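FAD-dependent pyridine nucleotide-disulphide oxidoreductase (PDB 3IWA) probably uses bound FAD to carry electrons from a reduced pyridine nucleotide to an electron acceptor. Local coordinates at residues T32-A37 with V99-L104; H90-A95 with L117-G122; Q261-A266 with G274-D279; T280-S285 with D294-P299. All blocks are in the same frame, centred on the assembly; numbering follows the deposited sequence.

Contact 1 of 4, residues T32-A37 with V99-L104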
loop_
_atom_site.group_PDB
_atom_site.type_symbol
_atom_site.label_atom_id
_atom_site.label_comp_id
_atom_site.label_asym_id
_atom_site.label_seq_id
_atom_site.Cartn_x
_atom_site.Cartn_y
_atom_site.Cartn_z
ATOM N N THR A 32 -1.855 24.499 -29.222
ATOM C CA THR A 32 -1.164 23.910 -30.352
ATOM C C THR A 32 -0.115 22.948 -29.791
ATOM O O THR A 32 0.672 23.308 -28.924
ATOM C CB THR A 32 -0.507 25.015 -31.232
ATOM O OG1 THR A 32 -1.496 25.988 -31.613
ATOM C CG2 THR A 32 0.145 24.416 -32.462
ATOM N N MET A 33 -0.115 21.733 -30.305
ATOM C CA MET A 33 0.807 20.690 -29.907
ATOM C C MET A 33 1.699 20.380 -31.094
ATOM O O MET A 33 1.208 20.217 -32.201
ATOM C CB MET A 33 0.046 19.420 -29.544
ATOM C CG MET A 33 -0.764 19.486 -28.265
ATOM S SD MET A 33 -1.053 17.840 -27.567
ATOM C CE MET A 33 0.576 17.263 -27.269
ATOM N N ILE A 34 2.998 20.283 -30.849
ATOM C CA ILE A 34 3.984 20.013 -31.859
ATOM C C ILE A 34 4.600 18.700 -31.457
ATOM O O ILE A 34 4.916 18.498 -30.284
ATOM C CB ILE A 34 5.077 21.075 -31.818
ATOM C CG1 ILE A 34 4.526 22.431 -32.273
ATOM C CG2 ILE A 34 6.241 20.666 -32.668
ATOM C CD1 ILE A 34 5.368 23.610 -31.796
ATOM N N ASP A 35 4.779 17.798 -32.403
ATOM C CA ASP A 35 5.314 16.509 -32.049
ATOM C C ASP A 35 6.845 16.474 -31.868
ATOM O O ASP A 35 7.380 15.478 -31.363
ATOM C CB ASP A 35 4.876 15.462 -33.059
ATOM C CG ASP A 35 5.503 15.653 -34.412
ATOM O OD1 ASP A 35 6.080 16.728 -34.693
ATOM O OD2 ASP A 35 5.399 14.708 -35.199
ATOM N N GLN A 36 7.541 17.539 -32.263
ATOM C CA GLN A 36 9.013 17.635 -32.113
ATOM C C GLN A 36 9.789 16.428 -32.711
ATOM O O GLN A 36 10.732 15.891 -32.110
ATOM C CB GLN A 36 9.398 17.850 -30.637
ATOM C CG GLN A 36 10.821 18.383 -30.433
ATOM C CD GLN A 36 10.971 19.821 -30.885
ATOM O OE1 GLN A 36 10.014 20.439 -31.346
ATOM N NE2 GLN A 36 12.167 20.371 -30.734
ATOM N N ALA A 37 9.387 16.040 -33.915
ATOM C CA ALA A 37 9.888 14.830 -34.587
ATOM C C ALA A 37 11.382 14.865 -34.937
ATOM O O ALA A 37 11.958 15.930 -35.181
ATOM C CB ALA A 37 9.069 14.572 -35.834
ATOM N N VAL A 99 7.680 30.769 -30.507
ATOM C CA VAL A 99 8.409 29.555 -30.858
ATOM C C VAL A 99 8.449 29.484 -32.374
ATOM O O VAL A 99 7.392 29.471 -33.001
ATOM C CB VAL A 99 7.696 28.255 -30.402
ATOM C CG1 VAL A 99 8.590 27.097 -30.660
ATOM C CG2 VAL A 99 7.289 28.303 -28.947
ATOM N N GLU A 100 9.645 29.418 -32.957
ATOM C CA GLU A 100 9.786 29.206 -34.406
ATOM C C GLU A 100 9.752 27.701 -34.682
ATOM O O GLU A 100 10.478 26.924 -34.070
ATOM C CB GLU A 100 11.083 29.811 -34.960
ATOM C CG GLU A 100 11.246 31.337 -34.793
ATOM C CD GLU A 100 12.598 31.848 -35.343
ATOM O OE1 GLU A 100 12.586 32.725 -36.228
ATOM O OE2 GLU A 100 13.677 31.364 -34.922
ATOM N N ILE A 101 8.897 27.292 -35.599
ATOM C CA ILE A 101 8.755 25.878 -35.901
ATOM C C ILE A 101 9.041 25.635 -37.380
ATOM O O ILE A 101 8.930 26.558 -38.205
ATOM C CB ILE A 101 7.358 25.359 -35.492
ATOM C CG1 ILE A 101 6.252 25.953 -36.371
ATOM C CG2 ILE A 101 7.081 25.710 -34.010
ATOM C CD1 ILE A 101 4.844 25.476 -36.010
ATOM N N GLU A 102 9.423 24.401 -37.703
ATOM C CA GLU A 102 9.610 24.002 -39.092
ATOM C C GLU A 102 9.059 22.602 -39.345
ATOM O O GLU A 102 9.406 21.653 -38.667
ATOM C CB GLU A 102 11.087 24.146 -39.512
ATOM C CG GLU A 102 11.965 22.922 -39.388
ATOM C CD GLU A 102 13.411 23.207 -39.796
ATOM O OE1 GLU A 102 14.085 23.985 -39.065
ATOM O OE2 GLU A 102 13.870 22.645 -40.836
ATOM N N ASN A 103 8.143 22.521 -40.301
ATOM C CA ASN A 103 7.670 21.264 -40.861
ATOM C C ASN A 103 8.834 20.596 -41.604
ATOM O O ASN A 103 9.434 21.208 -42.469
ATOM C CB ASN A 103 6.506 21.547 -41.812
ATOM C CG ASN A 103 5.798 20.286 -42.263
ATOM O OD1 ASN A 103 6.402 19.420 -42.884
ATOM N ND2 ASN A 103 4.509 20.175 -41.948
ATOM N N LEU A 104 9.157 19.355 -41.251
ATOM C CA LEU A 104 10.395 18.701 -41.716
ATOM C C LEU A 104 10.314 18.128 -43.151
ATOM O O LEU A 104 11.334 17.847 -43.777
ATOM C CB LEU A 104 10.796 17.601 -40.720
ATOM C CG LEU A 104 11.167 18.061 -39.299
ATOM C CD1 LEU A 104 11.428 16.863 -38.424
ATOM C CD2 LEU A 104 12.395 18.971 -39.304
#

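Contact 2 of 4, residues H90-A95 with L117-G122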
loop_
_atom_site.group_PDB
_atom_site.type_symbol
_atom_site.label_atom_id
_atom_site.label_comp_id
_atom_site.label_asym_id
_atom_site.label_seq_id
_atom_site.Cartn_x
_atom_site.Cartn_y
_atom_site.Cartn_z
ATOM N N HIS A 90 12.358 25.083 -33.327
ATOM C CA HIS A 90 13.757 25.377 -33.653
ATOM C C HIS A 90 14.351 26.234 -32.562
ATOM O O HIS A 90 15.503 26.042 -32.195
ATOM C CB HIS A 90 13.867 26.059 -35.029
ATOM C CG HIS A 90 15.173 26.756 -35.269
ATOM N ND1 HIS A 90 15.298 28.130 -35.210
ATOM C CD2 HIS A 90 16.404 26.277 -35.579
ATOM C CE1 HIS A 90 16.552 28.465 -35.450
ATOM N NE2 HIS A 90 17.244 27.362 -35.679
ATOM N N ALA A 91 13.561 27.156 -32.033
ATOM C CA ALA A 91 14.041 28.068 -31.012
ATOM C C ALA A 91 12.885 28.619 -30.219
ATOM O O ALA A 91 11.779 28.716 -30.729
ATOM C CB ALA A 91 14.822 29.239 -31.642
ATOM N N ILE A 92 13.167 28.990 -28.978
ATOM C CA ILE A 92 12.205 29.649 -28.127
ATOM C C ILE A 92 12.692 31.053 -27.830
ATOM O O ILE A 92 13.813 31.230 -27.394
ATOM C CB ILE A 92 12.009 28.886 -26.806
ATOM C CG1 ILE A 92 11.358 27.532 -27.089
ATOM C CG2 ILE A 92 11.130 29.699 -25.825
ATOM C CD1 ILE A 92 11.278 26.656 -25.909
ATOM N N ASP A 93 11.845 32.050 -28.056
ATOM C CA ASP A 93 12.167 33.407 -27.632
ATOM C C ASP A 93 11.255 33.722 -26.481
ATOM O O ASP A 93 10.074 33.984 -26.664
ATOM C CB ASP A 93 11.996 34.416 -28.776
ATOM C CG ASP A 93 12.495 35.823 -28.413
ATOM O OD1 ASP A 93 12.765 36.097 -27.223
ATOM O OD2 ASP A 93 12.594 36.669 -29.335
ATOM N N ARG A 94 11.842 33.699 -25.297
ATOM C CA ARG A 94 11.108 33.871 -24.051
ATOM C C ARG A 94 10.570 35.283 -23.845
ATOM O O ARG A 94 9.410 35.455 -23.445
ATOM C CB ARG A 94 12.002 33.484 -22.884
ATOM C CG ARG A 94 12.220 32.006 -22.820
ATOM C CD ARG A 94 13.441 31.716 -22.039
ATOM N NE ARG A 94 13.353 32.300 -20.717
ATOM C CZ ARG A 94 14.396 32.479 -19.927
ATOM N NH1 ARG A 94 15.602 32.121 -20.342
ATOM N NH2 ARG A 94 14.238 33.010 -18.728
ATOM N N ALA A 95 11.401 36.293 -24.111
ATOM C CA ALA A 95 10.969 37.700 -23.963
ATOM C C ALA A 95 9.773 38.008 -24.881
ATOM O O ALA A 95 8.776 38.615 -24.450
ATOM C CB ALA A 95 12.129 38.660 -24.243
ATOM N N LEU A 117 3.895 28.030 -22.380
ATOM C CA LEU A 117 4.528 26.924 -23.109
ATOM C C LEU A 117 4.726 25.694 -22.206
ATOM O O LEU A 117 5.069 25.809 -21.026
ATOM C CB LEU A 117 5.889 27.382 -23.628
ATOM C CG LEU A 117 6.724 26.488 -24.555
ATOM C CD1 LEU A 117 6.000 26.103 -25.872
ATOM C CD2 LEU A 117 8.050 27.191 -24.851
ATOM N N VAL A 118 4.520 24.515 -22.765
ATOM C CA VAL A 118 4.862 23.296 -22.060
ATOM C C VAL A 118 5.935 22.522 -22.832
ATOM O O VAL A 118 5.715 22.166 -23.974
ATOM C CB VAL A 118 3.637 22.362 -21.862
ATOM C CG1 VAL A 118 4.089 20.954 -21.280
ATOM C CG2 VAL A 118 2.587 23.022 -21.008
ATOM N N LEU A 119 7.054 22.241 -22.164
ATOM C CA LEU A 119 8.119 21.429 -22.694
ATOM C C LEU A 119 8.012 19.967 -22.245
ATOM O O LEU A 119 8.223 19.636 -21.108
ATOM C CB LEU A 119 9.464 22.042 -22.315
ATOM C CG LEU A 119 9.670 23.518 -22.737
ATOM C CD1 LEU A 119 11.019 24.029 -22.323
ATOM C CD2 LEU A 119 9.503 23.667 -24.245
ATOM N N ALA A 120 7.631 19.099 -23.170
ATOM C CA ALA A 120 7.569 17.677 -22.926
ATOM C C ALA A 120 8.558 17.015 -23.857
ATOM O O ALA A 120 8.175 16.297 -24.754
ATOM C CB ALA A 120 6.169 17.171 -23.195
ATOM N N LEU A 121 9.829 17.290 -23.640
ATOM C CA LEU A 121 10.846 16.980 -24.609
ATOM C C LEU A 121 11.382 15.578 -24.521
ATOM O O LEU A 121 12.116 15.173 -25.404
ATOM C CB LEU A 121 12.022 17.956 -24.483
ATOM C CG LEU A 121 11.663 19.434 -24.526
ATOM C CD1 LEU A 121 12.908 20.241 -24.347
ATOM C CD2 LEU A 121 10.972 19.782 -25.804
ATOM N N GLY A 122 11.057 14.836 -23.461
ATOM C CA GLY A 122 11.504 13.443 -23.362
ATOM C C GLY A 122 13.015 13.318 -23.191
ATOM O O GLY A 122 13.707 14.265 -22.798
#

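Contact 3 of 4, residues Q261-A266 with G274-D279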
loop_
_atom_site.group_PDB
_atom_site.type_symbol
_atom_site.label_atom_id
_atom_site.label_comp_id
_atom_site.label_asym_id
_atom_site.label_seq_id
_atom_site.Cartn_x
_atom_site.Cartn_y
_atom_site.Cartn_z
ATOM N N GLN A 261 18.258 20.350 -25.554
ATOM C CA GLN A 261 18.961 21.379 -26.340
ATOM C C GLN A 261 18.147 22.674 -26.518
ATOM O O GLN A 261 18.670 23.765 -26.338
ATOM C CB GLN A 261 19.405 20.869 -27.706
ATOM C CG GLN A 261 20.351 21.858 -28.453
ATOM C CD GLN A 261 21.711 22.079 -27.734
ATOM O OE1 GLN A 261 22.328 21.124 -27.263
ATOM N NE2 GLN A 261 22.179 23.343 -27.668
ATOM N N LEU A 262 16.873 22.525 -26.833
ATOM C CA LEU A 262 15.928 23.623 -26.973
ATOM C C LEU A 262 15.750 24.442 -25.691
ATOM O O LEU A 262 15.608 25.645 -25.741
ATOM C CB LEU A 262 14.588 23.056 -27.447
ATOM C CG LEU A 262 13.534 24.043 -27.942
ATOM C CD1 LEU A 262 13.850 24.616 -29.347
ATOM C CD2 LEU A 262 12.159 23.384 -27.944
ATOM N N ALA A 263 15.753 23.805 -24.536
ATOM C CA ALA A 263 15.701 24.543 -23.277
ATOM C C ALA A 263 17.008 25.267 -23.044
ATOM O O ALA A 263 17.017 26.410 -22.571
ATOM C CB ALA A 263 15.427 23.604 -22.092
ATOM N N ARG A 264 18.102 24.577 -23.342
ATOM C CA ARG A 264 19.442 25.131 -23.175
ATOM C C ARG A 264 19.615 26.413 -24.007
ATOM O O ARG A 264 20.013 27.451 -23.478
ATOM C CB ARG A 264 20.520 24.110 -23.577
ATOM C CG ARG A 264 21.930 24.587 -23.231
ATOM C CD ARG A 264 23.069 23.582 -23.540
ATOM N NE ARG A 264 22.936 22.307 -22.831
ATOM C CZ ARG A 264 23.285 22.073 -21.560
ATOM N NH1 ARG A 264 23.819 23.028 -20.810
ATOM N NH2 ARG A 264 23.112 20.853 -21.039
ATOM N N ASP A 265 19.301 26.324 -25.296
ATOM C CA ASP A 265 19.394 27.470 -26.206
ATOM C C ASP A 265 18.512 28.643 -25.752
ATOM O O ASP A 265 18.841 29.791 -25.976
ATOM C CB ASP A 265 18.983 27.061 -27.628
ATOM C CG ASP A 265 19.914 25.994 -28.238
ATOM O OD1 ASP A 265 21.057 25.818 -27.773
ATOM O OD2 ASP A 265 19.489 25.322 -29.190
ATOM N N ALA A 266 17.387 28.324 -25.114
ATOM C CA ALA A 266 16.432 29.331 -24.673
ATOM C C ALA A 266 16.894 30.040 -23.406
ATOM O O ALA A 266 16.385 31.096 -23.094
ATOM C CB ALA A 266 15.079 28.714 -24.473
ATOM N N GLY A 274 21.895 18.239 -17.580
ATOM C CA GLY A 274 21.035 18.848 -18.616
ATOM C C GLY A 274 19.532 18.779 -18.338
ATOM O O GLY A 274 18.727 19.114 -19.205
ATOM N N ALA A 275 19.142 18.320 -17.145
ATOM C CA ALA A 275 17.719 18.188 -16.818
ATOM C C ALA A 275 17.185 19.570 -16.492
ATOM O O ALA A 275 17.834 20.328 -15.791
ATOM C CB ALA A 275 17.490 17.218 -15.647
ATOM N N ILE A 276 16.019 19.907 -17.037
ATOM C CA ILE A 276 15.359 21.188 -16.759
ATOM C C ILE A 276 14.934 21.251 -15.281
ATOM O O ILE A 276 14.315 20.314 -14.760
ATOM C CB ILE A 276 14.142 21.361 -17.652
ATOM C CG1 ILE A 276 14.550 21.474 -19.130
ATOM C CG2 ILE A 276 13.333 22.553 -17.233
ATOM C CD1 ILE A 276 13.385 21.404 -20.078
ATOM N N ILE A 277 15.295 22.341 -14.608
ATOM C CA ILE A 277 15.004 22.509 -13.207
ATOM C C ILE A 277 13.643 23.153 -13.108
ATOM O O ILE A 277 13.414 24.206 -13.683
ATOM C CB ILE A 277 16.071 23.359 -12.508
ATOM C CG1 ILE A 277 17.414 22.624 -12.481
ATOM C CG2 ILE A 277 15.644 23.755 -11.057
ATOM C CD1 ILE A 277 18.552 23.513 -11.943
ATOM N N VAL A 278 12.736 22.502 -12.383
ATOM C CA VAL A 278 11.391 23.030 -12.153
ATOM C C VAL A 278 11.040 23.138 -10.670
ATOM O O VAL A 278 11.531 22.384 -9.835
ATOM C CB VAL A 278 10.346 22.163 -12.855
ATOM C CG1 VAL A 278 10.596 22.187 -14.364
ATOM C CG2 VAL A 278 10.379 20.744 -12.316
ATOM N N ASP A 279 10.148 24.070 -10.347
ATOM C CA ASP A 279 9.604 24.140 -9.006
ATOM C C ASP A 279 8.462 23.123 -8.859
ATOM O O ASP A 279 8.164 22.367 -9.800
ATOM C CB ASP A 279 9.179 25.579 -8.671
ATOM C CG ASP A 279 7.909 26.021 -9.370
ATOM O OD1 ASP A 279 7.215 25.201 -10.026
ATOM O OD2 ASP A 279 7.614 27.242 -9.260
#

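Contact 4 of 4, residues T280-S285 with D294-P299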
loop_
_atom_site.group_PDB
_atom_site.type_symbol
_atom_site.label_atom_id
_atom_site.label_comp_id
_atom_site.label_asym_id
_atom_site.label_seq_id
_atom_site.Cartn_x
_atom_site.Cartn_y
_atom_site.Cartn_z
ATOM N N THR A 280 7.799 23.124 -7.708
ATOM C CA THR A 280 6.820 22.087 -7.450
ATOM C C THR A 280 5.547 22.312 -8.217
ATOM O O THR A 280 4.733 21.409 -8.286
ATOM C CB THR A 280 6.465 21.962 -5.973
ATOM O OG1 THR A 280 5.853 23.168 -5.579
ATOM C CG2 THR A 280 7.701 21.718 -5.137
ATOM N N ARG A 281 5.375 23.500 -8.796
ATOM C CA ARG A 281 4.247 23.759 -9.708
ATOM C C ARG A 281 4.548 23.304 -11.151
ATOM O O ARG A 281 3.720 23.472 -12.045
ATOM C CB ARG A 281 3.882 25.251 -9.707
ATOM C CG ARG A 281 2.968 25.698 -8.610
ATOM C CD ARG A 281 3.678 25.837 -7.278
ATOM N NE ARG A 281 2.730 26.225 -6.225
ATOM C CZ ARG A 281 3.034 26.303 -4.922
ATOM N NH1 ARG A 281 4.268 26.046 -4.497
ATOM N NH2 ARG A 281 2.105 26.651 -4.034
ATOM N N MET A 282 5.747 22.740 -11.334
ATOM C CA MET A 282 6.317 22.303 -12.610
ATOM C C MET A 282 6.745 23.450 -13.535
ATOM O O MET A 282 6.940 23.245 -14.732
ATOM C CB MET A 282 5.420 21.273 -13.314
ATOM C CG MET A 282 5.062 20.018 -12.451
ATOM S SD MET A 282 6.402 19.076 -11.670
ATOM C CE MET A 282 7.195 18.442 -13.149
ATOM N N ARG A 283 6.965 24.633 -12.962
ATOM C CA ARG A 283 7.477 25.798 -13.672
ATOM C C ARG A 283 8.982 25.789 -13.770
ATOM O O ARG A 283 9.651 25.606 -12.772
ATOM C CB ARG A 283 7.112 27.101 -12.942
ATOM C CG ARG A 283 5.639 27.470 -12.977
ATOM C CD ARG A 283 5.396 28.913 -12.528
ATOM N NE ARG A 283 4.067 29.331 -12.962
ATOM C CZ ARG A 283 2.951 29.166 -12.251
ATOM N NH1 ARG A 283 1.778 29.534 -12.767
ATOM N NH2 ARG A 283 3.002 28.617 -11.041
ATOM N N THR A 284 9.506 26.070 -14.962
ATOM C CA THR A 284 10.951 26.242 -15.168
ATOM C C THR A 284 11.429 27.585 -14.592
ATOM O O THR A 284 10.707 28.258 -13.906
ATOM C CB THR A 284 11.293 26.192 -16.670
ATOM O OG1 THR A 284 10.736 27.327 -17.329
ATOM C CG2 THR A 284 10.718 24.959 -17.316
ATOM N N SER A 285 12.656 27.975 -14.846
ATOM C CA SER A 285 13.114 29.332 -14.463
ATOM C C SER A 285 12.339 30.475 -15.149
ATOM O O SER A 285 12.398 31.620 -14.702
ATOM C CB SER A 285 14.614 29.478 -14.697
ATOM O OG SER A 285 14.984 29.017 -15.970
ATOM N N ASP A 294 10.558 13.013 -18.584
ATOM C CA ASP A 294 11.978 12.635 -18.527
ATOM C C ASP A 294 12.988 13.754 -18.861
ATOM O O ASP A 294 14.159 13.446 -19.089
ATOM C CB ASP A 294 12.277 11.512 -19.530
ATOM C CG ASP A 294 11.320 10.344 -19.450
ATOM O OD1 ASP A 294 10.593 10.177 -18.444
ATOM O OD2 ASP A 294 11.327 9.563 -20.430
ATOM N N CYS A 295 12.547 15.008 -18.987
ATOM C CA CYS A 295 13.458 16.104 -19.311
ATOM C C CYS A 295 13.734 16.989 -18.112
ATOM O O CYS A 295 14.509 17.934 -18.211
ATOM C CB CYS A 295 12.940 16.934 -20.475
ATOM S SG CYS A 295 11.355 17.841 -20.294
ATOM N N VAL A 296 13.137 16.651 -16.968
ATOM C CA VAL A 296 13.263 17.446 -15.765
ATOM C C VAL A 296 13.934 16.698 -14.617
ATOM O O VAL A 296 13.977 15.475 -14.591
ATOM C CB VAL A 296 11.862 17.970 -15.272
ATOM C CG1 VAL A 296 11.122 18.746 -16.393
ATOM C CG2 VAL A 296 10.962 16.820 -14.766
ATOM N N THR A 297 14.453 17.483 -13.672
ATOM C CA THR A 297 14.846 17.028 -12.347
ATOM C C THR A 297 13.829 17.512 -11.331
ATOM O O THR A 297 13.373 18.623 -11.419
ATOM C CB THR A 297 16.260 17.534 -11.881
ATOM O OG1 THR A 297 16.507 17.129 -10.514
ATOM C CG2 THR A 297 16.379 19.078 -11.963
ATOM N N ILE A 298 13.480 16.648 -10.384
ATOM C CA ILE A 298 12.632 17.003 -9.252
ATOM C C ILE A 298 13.249 16.402 -7.977
ATOM O O ILE A 298 14.057 15.507 -8.050
ATOM C CB ILE A 298 11.244 16.435 -9.393
ATOM C CG1 ILE A 298 11.316 14.917 -9.540
ATOM C CG2 ILE A 298 10.553 17.048 -10.576
ATOM C CD1 ILE A 298 9.999 14.270 -9.737
ATOM N N PRO A 299 12.865 16.914 -6.802
ATOM C CA PRO A 299 13.475 16.456 -5.552
ATOM C C PRO A 299 13.317 14.957 -5.330
ATOM O O PRO A 299 12.224 14.405 -5.523
ATOM C CB PRO A 299 12.688 17.210 -4.489
ATOM C CG PRO A 299 12.122 18.392 -5.193
ATOM C CD PRO A 299 11.794 17.883 -6.548
#

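Contact 1 of 4, residues T32-A37 with V99-L104
Ala37, which meets Leu104 across the contact, gives its N-H weakly to Asp35 OD1, an atom that also accepts from Thr87 N. The bond from Ala37 N to Asp35 OD1 is long, at 3.5 Å, and bent to 139° at the hydrogen; it lies within the turn that follows strand 30-34. Ala37 approaches Leu104 through its carbonyl, Ala37 O lying 3.4 Å from Leu104 CD1, while Ala37 CB is 4.2 Å from the same methyl. Arg88 NE also makes a weak hydrogen bond to this oxygen. The pairing belongs to the family's FAD-binding fold, in which a three-stranded antiparallel meander, here strands 87-93, 98-103 and 109-113, covers one side of the central parallel sheet. Strand 30-34 belongs to the parallel sheet and strand 98-103 is the middle strand of the meander. Between them, Ile34 CD1 presses on Ile101 CG2 at 3.5 Å, closer than ordinary carbon contact, as the two side chains cross obliquely. Ile101 carries its CG1 between the backbone N and the carbonyl carbon (chi1 68°), which turns the shorter CG2 branch to the methyl of Ile34. Both isoleucines are buried and both rest on Leu112, and Ile101 reaches Leu84 as well. Ala37 and Leu104, by contrast, lie at the surface, where the chain beyond Ala37 is not modelled up to residue 80.

Contact 2 of 4, residues H90-A95 with L117-G122
Ile92 packs against Leu117 and Leu119 from an edge strand, 87-93, of the antiparallel meander. Its CB lies against Ala266 CB, on the side taken by helix 261-266. From there the side chain divides: CG2 comes within 4.1 Å of Leu117 CD2, and CG1 passes the same methyl at 4.0 Å. With CG1 anti to the carbonyl carbon (chi1 -66°) and the chain extended beyond it, CD1 is carried to the far end, where it meets both leucines. Ile92 CD1 is 3.4 Å from Leu117 CD2, a tight approach, and 3.9 Å from Leu119 CD2; in both pairs the side chains reach toward each other tip to tip. Leu117 thus receives Ile92 on one methyl, CD2, while its CD1 packs on Val99 of the middle meander strand. Leu119, on the same side of strand 116-119, is further enclosed by Ile9, Ile289 and Leu268. All three touching residues are buried, and the contact is wholly apolar. Such aliphatic layering of a beta meander on a five-stranded parallel sheet of order 3-2-1-4-5 is characteristic of the FAD-binding domain of this reductase family.

Contact 3 of 4, residues Q261-A266 with G274-D279
Ala263 and Ile276 form the close half of this contact, while the exposed Arg264 meets Gly274 more loosely. On the buried side, Ala263 CB is 3.6 Å from Ile276 CD1 and 3.8 Å from Ile276 CG1, so the small methyl of the helix sits against both carbons of the longer isoleucine branch. That branch is anti to the carbonyl carbon of Ile276, and, being extended, it brings its end close to the helix. Thr260, Leu270, Thr284 and Ala291 also touch Ile276.

The Arg264 side chain is exposed, but its end lies against buried Gly274. It runs out extended and then bends at chi3 (-60°), which brings NH2 to 3.8 Å from Gly274 CA, obliquely and without a polar bond between the two. Gly274 turns there with a positive phi of 90°, and its carbonyl is held by Thr260 OG1. Further round the exposed helix surface, one turn is bridged by Gln261 NE2 donating to Asp265 OD1 at 2.7 Å. The amide comes to the syn side of the carboxylate, 29° out of its plane. The short helix, whose Leu262 packs on strand 87-93, and the weakly bonded edge strand at about 276-277 lie where the chain, having left the second parallel sheet, returns to the FAD-binding domain, the split arrangement known from the pyridine nucleotide-disulphide oxidoreductases.

Contact 4 of 4, residues T280-S285 with D294-P299
Met282 is the one residue of the loop 280-285 to touch the strand 296-299, reaching Val296 and Ile298. The two segments carry the ends of a sequence run, from Thr284 through Ala291 to Asp294, that fits the second FAD fingerprint of this reductase family; no flavin is modelled here, so any part in binding it remains an inference.

Apolar packing makes up the whole of the direct contact. The Met282 side chain is coiled, with its three torsions all near -60°, and this curl brings the terminal methyl to the strand. Met282 CE lies 4.4 Å from Val296 CG2 and 4.5 Å from Ile298 CG2, so a single methyl meets two residues that project from the same side of the strand. The fit is loose by comparison with close carbon packing, although all three residues are buried. Helix 314-326 covers the group through Gln318, which touches both Met282 and Ile298, and through Ile322.

Hydrogen bonds to the backbone hold the loop from which the methionine comes. Met282, with a positive phi of 72°, pairs backbone to backbone with Ala291 of strand 289-291, and the carboxylate of Asp279 takes two N-H groups on OD1, that of Arg283 and, weakly, that of Arg281.

Charged and polar side chains point to other parts of the chain. Arg281 NE forms a salt bridge with Asp330, and Arg283 NE bonds to the carbonyl of Pro287. Next to it, the hydroxyl of buried Thr284 has two backbone partners, with OG1 hydrogen-bonded to both Ile289 O and Asp286 N.

In the fold
From the N terminus, contact 1 closes first: strand 30-34 and its turn meet strand 98-103 across 61 intervening residues, many of them not modelled. Contact 2 opens within that loop, at 90-95, and closes beyond it at 117-122, so the two cross and together fix the meander to the parallel sheet. The chain then builds the second parallel sheet before returning for contacts 3 and 4, which follow in series and close loops of only seven and eight residues. Contact 3 joins contact 2 where Ile92 and Leu262 pack together. Contacts 3 and 4 share a sheet, their strands 276-277 and 296-299 paired by backbone bonds at Ile276.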